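PDB 2JEN: endo-beta-1,4-glucanase from Bacillus licheniformis, which hydrolyses the xyloglucan of plant cell walls and probably other beta-1,4-glucans, as a family 12 glycoside hydrolase. Local coordinates for residues 150-155 / 195-200; 138-143 / 233-238. The protein carries 1 engineered substitution. All blocks are in the same frame, centred on the assembly; numbering follows the deposited sequence.

Contact 1 of 2, residues 150-155 / 195-200; sequences SAPTDA and KGWNVF. Engineered in segment 150-155: A155 (natural residue Glu). With GLC (alpha-D-glucopyranose), chain B; XYS (alpha-D-xylopyranose), chain C.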
ATOM      1  N   SER A 150     -28.981  20.743  -1.567  1.00 16.80           N
ATOM      2  CA  SER A 150     -29.380  21.924  -2.316  1.00 16.59           C
ATOM      3  C   SER A 150     -28.620  22.013  -3.621  1.00 16.05           C
ATOM      4  O   SER A 150     -27.454  22.378  -3.635  1.00 14.91           O
ATOM      5  CB  SER A 150     -29.136  23.200  -1.508  1.00 16.26           C
ATOM      6  OG  SER A 150     -29.808  23.204  -0.251  1.00 18.14           O
ATOM      7  N   ALA A 151     -29.288  21.733  -4.748  1.00 15.68           N
ATOM      8  CA  ALA A 151     -28.616  21.807  -6.044  1.00 15.46           C
ATOM      9  C   ALA A 151     -28.313  23.252  -6.373  1.00 14.21           C
ATOM     10  O   ALA A 151     -29.187  24.107  -6.262  1.00 15.26           O
ATOM     11  CB  ALA A 151     -29.508  21.207  -7.178  1.00 16.67           C
ATOM     12  N   PRO A 152     -27.067  23.564  -6.755  1.00 13.90           N
ATOM     13  CA  PRO A 152     -26.744  24.920  -7.198  1.00 13.72           C
ATOM     14  C   PRO A 152     -27.540  25.348  -8.415  1.00 13.38           C
ATOM     15  O   PRO A 152     -28.043  24.509  -9.177  1.00 13.97           O
ATOM     16  CB  PRO A 152     -25.258  24.833  -7.543  1.00 13.89           C
ATOM     17  CG  PRO A 152     -24.756  23.716  -6.729  1.00 15.11           C
ATOM     18  CD  PRO A 152     -25.864  22.712  -6.716  1.00 14.06           C
ATOM     19  N   THR A 153     -27.585  26.657  -8.604  1.00 13.29           N
ATOM     20  CA  THR A 153     -28.160  27.218  -9.815  1.00 12.72           C
ATOM     21  C   THR A 153     -27.118  27.534 -10.890  1.00 12.69           C
ATOM     22  O   THR A 153     -27.424  27.551 -12.094  1.00 12.76           O
ATOM     23  CB  THR A 153     -28.960  28.507  -9.504  1.00 13.88           C
ATOM     24  OG1 THR A 153     -28.103  29.426  -8.839  1.00 15.26           O
ATOM     25  CG2 THR A 153     -30.150  28.192  -8.623  1.00 16.00           C
ATOM     26  N   ASP A 154     -25.888  27.803 -10.483  1.00 12.44           N
ATOM     27  CA  ASP A 154     -24.832  28.203 -11.376  1.00 12.43           C
ATOM     28  C   ASP A 154     -23.480  27.803 -10.798  1.00 12.27           C
ATOM     29  O   ASP A 154     -23.292  27.773  -9.584  1.00 12.59           O
ATOM     30  CB  ASP A 154     -24.782  29.734 -11.536  1.00 12.72           C
ATOM     31  CG  ASP A 154     -26.102  30.353 -11.964  1.00 14.11           C
ATOM     32  OD1 ASP A 154     -26.943  30.617 -11.091  1.00 15.76           O
ATOM     33  OD2 ASP A 154     -26.297  30.568 -13.184  1.00 15.53           O
ATOM     34  N   ALA A 155     -22.570  27.522 -11.712  1.00 12.37           N
ATOM     35  CA  ALA A 155     -21.167  27.318 -11.447  1.00 11.96           C
ATOM     36  C   ALA A 155     -20.356  28.266 -12.301  1.00 11.35           C
ATOM     37  O   ALA A 155     -20.636  28.406 -13.505  1.00 12.25           O
ATOM     38  CB  ALA A 155     -20.744  25.892 -11.744  1.00 13.15           C
ATOM     39  N   LYS A 195     -32.872  19.230 -11.609  1.00 16.72           N
ATOM     40  CA  LYS A 195     -31.700  19.828 -11.017  1.00 16.84           C
ATOM     41  C   LYS A 195     -30.660  20.049 -12.101  1.00 15.12           C
ATOM     42  O   LYS A 195     -30.479  19.224 -13.000  1.00 15.08           O
ATOM     43  CB  LYS A 195     -31.100  18.927  -9.955  1.00 16.27           C
ATOM     44  CG  LYS A 195     -32.039  18.643  -8.815  1.00 19.39           C
ATOM     45  CD  LYS A 195     -31.409  17.724  -7.753  1.00 22.09           C
ATOM     46  CE  LYS A 195     -30.594  16.529  -8.277  1.00 28.30           C
ATOM     47  NZ  LYS A 195     -31.355  15.443  -8.968  1.00 31.75           N
ATOM     48  N   GLY A 196     -29.943  21.148 -11.997  1.00 13.67           N
ATOM     49  CA  GLY A 196     -28.922  21.442 -12.990  1.00 13.69           C
ATOM     50  C   GLY A 196     -28.577  22.889 -12.924  1.00 12.83           C
ATOM     51  O   GLY A 196     -29.352  23.711 -12.457  1.00 14.44           O
ATOM     52  N   TRP A 197     -27.389  23.200 -13.404  1.00 12.97           N
ATOM     53  CA  TRP A 197     -26.850  24.535 -13.270  1.00 12.52           C
ATOM     54  C   TRP A 197     -26.207  25.027 -14.552  1.00 12.51           C
ATOM     55  O   TRP A 197     -25.612  24.277 -15.295  1.00 12.01           O
ATOM     56  CB  TRP A 197     -25.852  24.614 -12.108  1.00 13.46           C
ATOM     57  CG  TRP A 197     -24.900  23.453 -12.016  1.00 13.05           C
ATOM     58  CD1 TRP A 197     -23.662  23.319 -12.585  1.00 13.05           C
ATOM     59  CD2 TRP A 197     -25.114  22.272 -11.256  1.00 13.31           C
ATOM     60  NE1 TRP A 197     -23.129  22.109 -12.248  1.00 13.91           N
ATOM     61  CE2 TRP A 197     -24.009  21.443 -11.446  1.00 13.44           C
ATOM     62  CE3 TRP A 197     -26.171  21.813 -10.484  1.00 13.26           C
ATOM     63  CZ2 TRP A 197     -23.915  20.171 -10.855  1.00 14.12           C
ATOM     64  CZ3 TRP A 197     -26.083  20.562  -9.884  1.00 14.63           C
ATOM     65  CH2 TRP A 197     -24.955  19.757 -10.083  1.00 14.72           C
ATOM     66  N   ASN A 198     -26.299  26.333 -14.775  1.00 11.58           N
ATOM     67  CA  ASN A 198     -25.438  26.957 -15.763  1.00 11.97           C
ATOM     68  C   ASN A 198     -23.997  26.758 -15.366  1.00 11.78           C
ATOM     69  O   ASN A 198     -23.682  26.761 -14.168  1.00 12.24           O
ATOM     70  CB  ASN A 198     -25.760  28.426 -15.844  1.00 12.63           C
ATOM     71  CG  ASN A 198     -27.218  28.663 -16.162  1.00 13.91           C
ATOM     72  OD1 ASN A 198     -27.688  28.198 -17.204  1.00 14.04           O
ATOM     73  ND2 ASN A 198     -27.956  29.279 -15.242  1.00 16.02           N
ATOM     74  N   VAL A 199     -23.105  26.661 -16.363  1.00 11.32           N
ATOM     75  CA  VAL A 199     -21.679  26.637 -16.088  1.00 11.24           C
ATOM     76  C   VAL A 199     -21.007  27.643 -17.025  1.00 11.13           C
ATOM     77  O   VAL A 199     -21.108  27.558 -18.256  1.00 12.27           O
ATOM     78  CB  VAL A 199     -21.080  25.204 -16.173  1.00 11.89           C
ATOM     79  CG1 VAL A 199     -21.365  24.502 -17.501  1.00 13.44           C
ATOM     80  CG2 VAL A 199     -19.572  25.253 -15.810  1.00 12.39           C
ATOM     81  N   PHE A 200     -20.308  28.580 -16.409  1.00 10.99           N
ATOM     82  CA  PHE A 200     -19.585  29.609 -17.077  1.00 10.65           C
ATOM     83  C   PHE A 200     -18.105  29.409 -16.793  1.00 10.40           C
ATOM     84  O   PHE A 200     -17.705  29.463 -15.610  1.00 12.57           O
ATOM     85  CB  PHE A 200     -19.993  30.992 -16.572  1.00 11.36           C
ATOM     86  CG  PHE A 200     -21.478  31.243 -16.613  1.00 12.28           C
ATOM     87  CD1 PHE A 200     -22.084  31.662 -17.771  1.00 12.62           C
ATOM     88  CD2 PHE A 200     -22.248  31.109 -15.473  1.00 12.16           C
ATOM     89  CE1 PHE A 200     -23.448  31.900 -17.786  1.00 13.10           C
ATOM     90  CE2 PHE A 200     -23.599  31.381 -15.476  1.00 13.33           C
ATOM     91  CZ  PHE A 200     -24.206  31.792 -16.655  1.00 12.94           C
TER
HETATM   92  C1  GLC B   1     -17.847  21.856 -13.064  0.50 21.68           C
HETATM   93  C2  GLC B   1     -19.117  21.021 -12.920  0.50 21.90           C
HETATM   94  C3  GLC B   1     -19.344  20.743 -11.458  0.50 20.63           C
HETATM   95  C4  GLC B   1     -18.161  19.941 -10.927  0.50 19.70           C
HETATM   96  C5  GLC B   1     -16.931  20.830 -11.155  0.50 19.02           C
HETATM   97  C6  GLC B   1     -15.637  20.296 -10.528  0.50 17.83           C
HETATM   98  O1  GLC B   1     -17.581  22.225 -14.388  0.50 25.97           O
HETATM   99  O2  GLC B   1     -20.305  21.635 -13.365  0.50 21.91           O
HETATM  100  O3  GLC B   1     -20.631  20.125 -11.393  0.50 21.86           O
HETATM  101  O4  GLC B   1     -18.293  19.716  -9.541  0.50 17.91           O
HETATM  102  O5  GLC B   1     -16.784  21.060 -12.549  0.50 21.15           O
HETATM  103  O6  GLC B   1     -15.349  18.983 -10.957  0.50 14.49           O
HETATM  104  C1  XYS C   6     -24.023  16.006 -10.649  1.00 36.91           C
HETATM  105  C2  XYS C   6     -24.532  14.614 -10.764  1.00 40.41           C
HETATM  106  C3  XYS C   6     -23.626  13.869 -11.730  1.00 42.16           C
HETATM  107  C4  XYS C   6     -23.601  14.560 -13.085  1.00 42.47           C
HETATM  108  C5  XYS C   6     -23.224  16.023 -12.884  1.00 41.44           C
HETATM  109  O2  XYS C   6     -24.428  13.978  -9.507  1.00 42.32           O
HETATM  110  O3  XYS C   6     -24.050  12.521 -11.832  1.00 43.22           O
HETATM  111  O4  XYS C   6     -22.630  13.907 -13.870  1.00 43.92           O
HETATM  112  O5  XYS C   6     -24.073  16.575 -11.881  1.00 39.08           O
HETATM  113  O   HOH W   1     -30.367  23.112  -9.737  1.00 18.21           O
HETATM  114  O   HOH W   2     -30.072  27.003 -12.682  1.00 26.05           O
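W197 turns its CG between its backbone N and carbonyl carbon (chi1 43°), which lays the indole along P152 and carries NE1 on to the bound sugar. CZ3 of the benzo ring lies 3.8 Å from CD of P152, which stands out of the ring plane, and the two side chains point the same way. The carbonyl O of P152 sits at the ring edge, near its plane. At the pyrrole end W197 NE1 donates to O2 of the glucose at 3.1 Å, in the ring plane and fairly straight (163°). A second, weak bond goes to O3. With an alanine in place of W197, glucose O2 would probably lose this donor and a gap would open beside P152.

The strands containing D154 and N198 run parallel, in the mixed sheet that lines the glycan cleft of this family 12 enzyme. A155 N donates to N198 O at 2.8 Å, and F200 N to A155 O at 2.9 Å. T153 and D154 form a classic beta bulge against L140 of the next strand. A155 is engineered, a glutamate in nature; its CB lies 4.0 Å from CD1 of W197.

On the other face of the sheet D154 and N198 lie side by side. ND2 of N198 donates to OD2 of D154 at 2.9 Å (163°), reaching it from above the carboxylate plane. OD1 accepts T153 OG1 and forms a salt bridge with K233 NZ. CE2 of F200 brings its ring edge to 3.6 Å from OD2 of D154. One water accepts from G196 N and donates to P152 O.

Contact 2 of 2, residues 138-143 / 233-238; sequences IWLHNT and KYVSSV. With GLC (alpha-D-glucopyranose), chain B.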
ATOM      1  N   ILE A 138     -16.737  28.029  -8.421  1.00 12.42           N
ATOM      2  CA  ILE A 138     -17.527  28.911  -7.590  1.00 12.02           C
ATOM      3  C   ILE A 138     -18.987  28.521  -7.753  1.00 11.12           C
ATOM      4  O   ILE A 138     -19.493  28.454  -8.870  1.00 11.94           O
ATOM      5  CB  ILE A 138     -17.305  30.373  -8.016  1.00 12.50           C
ATOM      6  CG1 ILE A 138     -15.829  30.788  -7.904  1.00 13.82           C
ATOM      7  CG2 ILE A 138     -18.210  31.331  -7.229  1.00 13.74           C
ATOM      8  CD1 ILE A 138     -15.168  31.183  -9.168  1.00 15.68           C
ATOM      9  N   TRP A 139     -19.661  28.206  -6.646  1.00 11.04           N
ATOM     10  CA  TRP A 139     -21.031  27.742  -6.657  1.00 11.18           C
ATOM     11  C   TRP A 139     -21.964  28.841  -6.207  1.00 12.54           C
ATOM     12  O   TRP A 139     -21.660  29.559  -5.249  1.00 12.62           O
ATOM     13  CB  TRP A 139     -21.210  26.550  -5.737  1.00 12.37           C
ATOM     14  CG  TRP A 139     -20.533  25.322  -6.179  1.00 12.06           C
ATOM     15  CD1 TRP A 139     -19.460  24.693  -5.583  1.00 12.88           C
ATOM     16  CD2 TRP A 139     -20.908  24.515  -7.301  1.00 12.30           C
ATOM     17  NE1 TRP A 139     -19.150  23.557  -6.290  1.00 13.75           N
ATOM     18  CE2 TRP A 139     -20.035  23.425  -7.346  1.00 12.96           C
ATOM     19  CE3 TRP A 139     -21.905  24.609  -8.271  1.00 12.36           C
ATOM     20  CZ2 TRP A 139     -20.137  22.452  -8.301  1.00 13.16           C
ATOM     21  CZ3 TRP A 139     -22.006  23.630  -9.208  1.00 12.74           C
ATOM     22  CH2 TRP A 139     -21.141  22.558  -9.228  1.00 12.45           C
ATOM     23  N   LEU A 140     -23.106  28.951  -6.899  1.00 12.62           N
ATOM     24  CA  LEU A 140     -24.146  29.903  -6.537  1.00 12.67           C
ATOM     25  C   LEU A 140     -25.480  29.193  -6.384  1.00 12.74           C
ATOM     26  O   LEU A 140     -25.743  28.169  -7.013  1.00 13.05           O
ATOM     27  CB  LEU A 140     -24.253  31.022  -7.590  1.00 12.74           C
ATOM     28  CG  LEU A 140     -22.986  31.836  -7.830  1.00 13.30           C
ATOM     29  CD1 LEU A 140     -22.113  31.315  -8.950  1.00 15.40           C
ATOM     30  CD2 LEU A 140     -23.353  33.324  -8.042  1.00 15.85           C
ATOM     31  N   HIS A 141     -26.307  29.766  -5.509  1.00 12.76           N
ATOM     32  CA  HIS A 141     -27.660  29.294  -5.229  1.00 12.97           C
ATOM     33  C   HIS A 141     -28.606  30.481  -5.179  1.00 14.50           C
ATOM     34  O   HIS A 141     -28.183  31.618  -5.003  1.00 14.39           O
ATOM     35  CB  HIS A 141     -27.732  28.604  -3.868  1.00 13.04           C
ATOM     36  CG  HIS A 141     -27.042  27.271  -3.783  1.00 13.31           C
ATOM     37  ND1 HIS A 141     -25.690  27.134  -3.494  1.00 13.01           N
ATOM     38  CD2 HIS A 141     -27.553  26.022  -3.838  1.00 14.19           C
ATOM     39  CE1 HIS A 141     -25.412  25.833  -3.434  1.00 12.71           C
ATOM     40  NE2 HIS A 141     -26.526  25.143  -3.627  1.00 12.70           N
ATOM     41  N   ASN A 142     -29.904  30.191  -5.246  1.00 15.80           N
ATOM     42  CA  ASN A 142     -30.897  31.209  -4.882  1.00 17.00           C
ATOM     43  C   ASN A 142     -31.025  31.392  -3.364  1.00 17.91           C
ATOM     44  O   ASN A 142     -31.345  32.511  -2.843  1.00 22.73           O
ATOM     45  CB  ASN A 142     -32.273  30.852  -5.431  1.00 19.75           C
ATOM     46  CG  ASN A 142     -32.375  31.017  -6.828  1.00 22.51           C
ATOM     47  OD1 ASN A 142     -31.936  32.019  -7.376  1.00 27.72           O
ATOM     48  ND2 ASN A 142     -33.073  30.080  -7.470  1.00 27.45           N
ATOM     49  N   THR A 143     -30.876  30.276  -2.633  0.50 16.78           N
ATOM     50  CA  THR A 143     -30.995  30.184  -1.153  0.50 15.61           C
ATOM     51  C   THR A 143     -29.694  30.639  -0.442  0.50 15.73           C
ATOM     52  O   THR A 143     -28.618  30.326  -0.925  0.50 14.74           O
ATOM     53  CB  THR A 143     -31.345  28.702  -0.689  0.50 15.93           C
ATOM     54  OG1 THR A 143     -31.604  28.651   0.726  0.50 15.66           O
ATOM     55  CG2 THR A 143     -30.214  27.709  -1.018  0.50 16.01           C
ATOM     56  N   LYS A 233     -28.769  36.272  -6.683  1.00 16.43           N
ATOM     57  CA  LYS A 233     -28.177  35.008  -6.274  0.50 15.93           C
ATOM     58  C   LYS A 233     -27.052  35.208  -5.265  1.00 15.53           C
ATOM     59  O   LYS A 233     -26.445  36.275  -5.140  1.00 15.70           O
ATOM     60  CB  LYS A 233     -27.746  34.201  -7.489  0.50 15.86           C
ATOM     61  CG  LYS A 233     -28.945  33.676  -8.239  0.50 15.65           C
ATOM     62  CD  LYS A 233     -28.540  33.131  -9.556  0.50 14.01           C
ATOM     63  CE  LYS A 233     -29.672  32.395 -10.222  0.50 15.51           C
ATOM     64  NZ  LYS A 233     -29.242  31.833 -11.539  0.50 16.67           N
ATOM     65  N   TYR A 234     -26.810  34.140  -4.537  1.00 15.31           N
ATOM     66  CA  TYR A 234     -25.767  34.094  -3.515  1.00 14.73           C
ATOM     67  C   TYR A 234     -24.576  33.299  -3.986  1.00 14.28           C
ATOM     68  O   TYR A 234     -24.740  32.214  -4.551  1.00 14.52           O
ATOM     69  CB  TYR A 234     -26.308  33.393  -2.254  1.00 16.10           C
ATOM     70  CG  TYR A 234     -27.326  34.210  -1.523  1.00 17.25           C
ATOM     71  CD1 TYR A 234     -28.668  34.108  -1.844  1.00 18.59           C
ATOM     72  CD2 TYR A 234     -26.946  35.079  -0.515  1.00 17.60           C
ATOM     73  CE1 TYR A 234     -29.616  34.886  -1.169  1.00 17.73           C
ATOM     74  CE2 TYR A 234     -27.894  35.879   0.142  1.00 19.38           C
ATOM     75  CZ  TYR A 234     -29.210  35.742  -0.179  1.00 18.61           C
ATOM     76  OH  TYR A 234     -30.156  36.517   0.484  1.00 22.42           O
ATOM     77  N   VAL A 235     -23.366  33.810  -3.712  1.00 13.55           N
ATOM     78  CA  VAL A 235     -22.183  32.979  -3.823  1.00 13.52           C
ATOM     79  C   VAL A 235     -22.097  32.100  -2.570  1.00 13.39           C
ATOM     80  O   VAL A 235     -22.110  32.589  -1.443  1.00 13.55           O
ATOM     81  CB  VAL A 235     -20.912  33.806  -4.016  1.00 14.36           C
ATOM     82  CG1 VAL A 235     -19.674  32.908  -4.087  1.00 13.72           C
ATOM     83  CG2 VAL A 235     -21.027  34.753  -5.238  1.00 15.78           C
ATOM     84  N   SER A 236     -22.059  30.787  -2.784  1.00 12.74           N
ATOM     85  CA  SER A 236     -22.083  29.794  -1.719  1.00 12.43           C
ATOM     86  C   SER A 236     -20.703  29.225  -1.380  1.00 11.72           C
ATOM     87  O   SER A 236     -20.496  28.769  -0.272  1.00 12.59           O
ATOM     88  CB  SER A 236     -22.983  28.638  -2.113  1.00 13.17           C
ATOM     89  OG  SER A 236     -24.253  29.112  -2.470  1.00 14.39           O
ATOM     90  N   SER A 237     -19.798  29.247  -2.340  1.00 12.33           N
ATOM     91  CA  SER A 237     -18.521  28.519  -2.248  1.00 12.01           C
ATOM     92  C   SER A 237     -17.524  29.119  -3.194  1.00 11.65           C
ATOM     93  O   SER A 237     -17.890  29.490  -4.311  1.00 12.95           O
ATOM     94  CB  SER A 237     -18.832  27.052  -2.648  0.50 13.71           C
ATOM     95  OG  SER A 237     -17.711  26.215  -2.650  0.50 18.34           O
ATOM     96  N   VAL A 238     -16.237  29.127  -2.798  1.00 11.15           N
ATOM     97  CA  VAL A 238     -15.111  29.267  -3.705  1.00 10.38           C
ATOM     98  C   VAL A 238     -14.193  28.100  -3.411  1.00 10.71           C
ATOM     99  O   VAL A 238     -13.752  27.916  -2.269  1.00 11.44           O
ATOM    100  CB  VAL A 238     -14.368  30.598  -3.545  1.00 10.92           C
ATOM    101  CG1 VAL A 238     -13.106  30.637  -4.373  1.00 12.64           C
ATOM    102  CG2 VAL A 238     -15.309  31.773  -3.891  1.00 12.42           C
TER
HETATM  103  C1  GLC B   1     -17.847  21.856 -13.064  0.50 21.68           C
HETATM  104  C2  GLC B   1     -19.117  21.021 -12.920  0.50 21.90           C
HETATM  105  C3  GLC B   1     -19.344  20.743 -11.458  0.50 20.63           C
HETATM  106  C4  GLC B   1     -18.161  19.941 -10.927  0.50 19.70           C
HETATM  107  C5  GLC B   1     -16.931  20.830 -11.155  0.50 19.02           C
HETATM  108  C6  GLC B   1     -15.637  20.296 -10.528  0.50 17.83           C
HETATM  109  O1  GLC B   1     -17.581  22.225 -14.388  0.50 25.97           O
HETATM  110  O2  GLC B   1     -20.305  21.635 -13.365  0.50 21.91           O
HETATM  111  O3  GLC B   1     -20.631  20.125 -11.393  0.50 21.86           O
HETATM  112  O4  GLC B   1     -18.293  19.716  -9.541  0.50 17.91           O
HETATM  113  O5  GLC B   1     -16.784  21.060 -12.549  0.50 21.15           O
HETATM  114  O6  GLC B   1     -15.349  18.983 -10.957  0.50 14.49           O
HETATM  115  O   HOH W   3     -25.853  30.136  -0.534  1.00 15.38           O
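Strands 138-141 and 234-238 run antiparallel, and the register slips by one between W139 and L140. S236 and S237 both face W139 there, a classic beta bulge. W139 O takes a bond from S236 N at 2.8 Å and a weak one from S237 N. Beyond the bulge H141 and Y234 form a hydrogen-bonded pair, with Y234 N to H141 O at 2.9 Å and nearly straight (171°).

H141 and S236 make the main polar side-chain contact. The H141 ring stands beside its backbone N (chi1 -70°), with ND1 turned to S236 OG at 2.7 Å. Either could be the donor. OG approaches the edge of the imidazole, near its plane. A water joins S236 OG to T143 O, while S150 O holds H141 NE2. The ring is thus gripped at both nitrogens, which probably fixes its rotation.

These strands belong to the mixed sheet of the beta-jelly-roll (beta-sandwich) fold of family 12, whose concave face carries the glycan site. W139 lies on the same face as H141 and S237. S237 CB meets the W139 ring at its edge, 3.8 Å from CD1. At the other end of the indole, CH2 comes within 3.3 Å of O3 of the bound glucose, again edge-on. W197 and W98 each meet W139 edge-to-face.

I138, L140, V235 and V238 occupy the opposite face. I138 CG2 touches V235 CG1 at 3.8 Å, and L140 CD2 touches V235 CG2 at 3.9 Å. I118 of strand 118-128 packs against V235 and V238. Near the strand ends K233, in one of its two conformers, passes N142 OD1. The Y234 ring turns its edge to N142 O, 3.3 Å from CD1.

Overall arrangement
The two contacts lie in one mixed sheet, with centres about 9 Å apart. Strands 131-141 and 154-163 follow each other in the chain and are antiparallel neighbours in the sheet. Across the contacts the strands come in the order 195-204, 154-163, 131-141, 234-244. Contact 1 is nested along the chain inside the loop closed by contact 2. The two are joined directly by the salt bridge of K233 NZ with D154 OD1, 2.6 Å long, and by P152 packing on W139. Each contact also gives one tryptophan, W197 or W139, to the same bound glucose. Neighbouring strands of this sheet thus build one part of the glycan pocket.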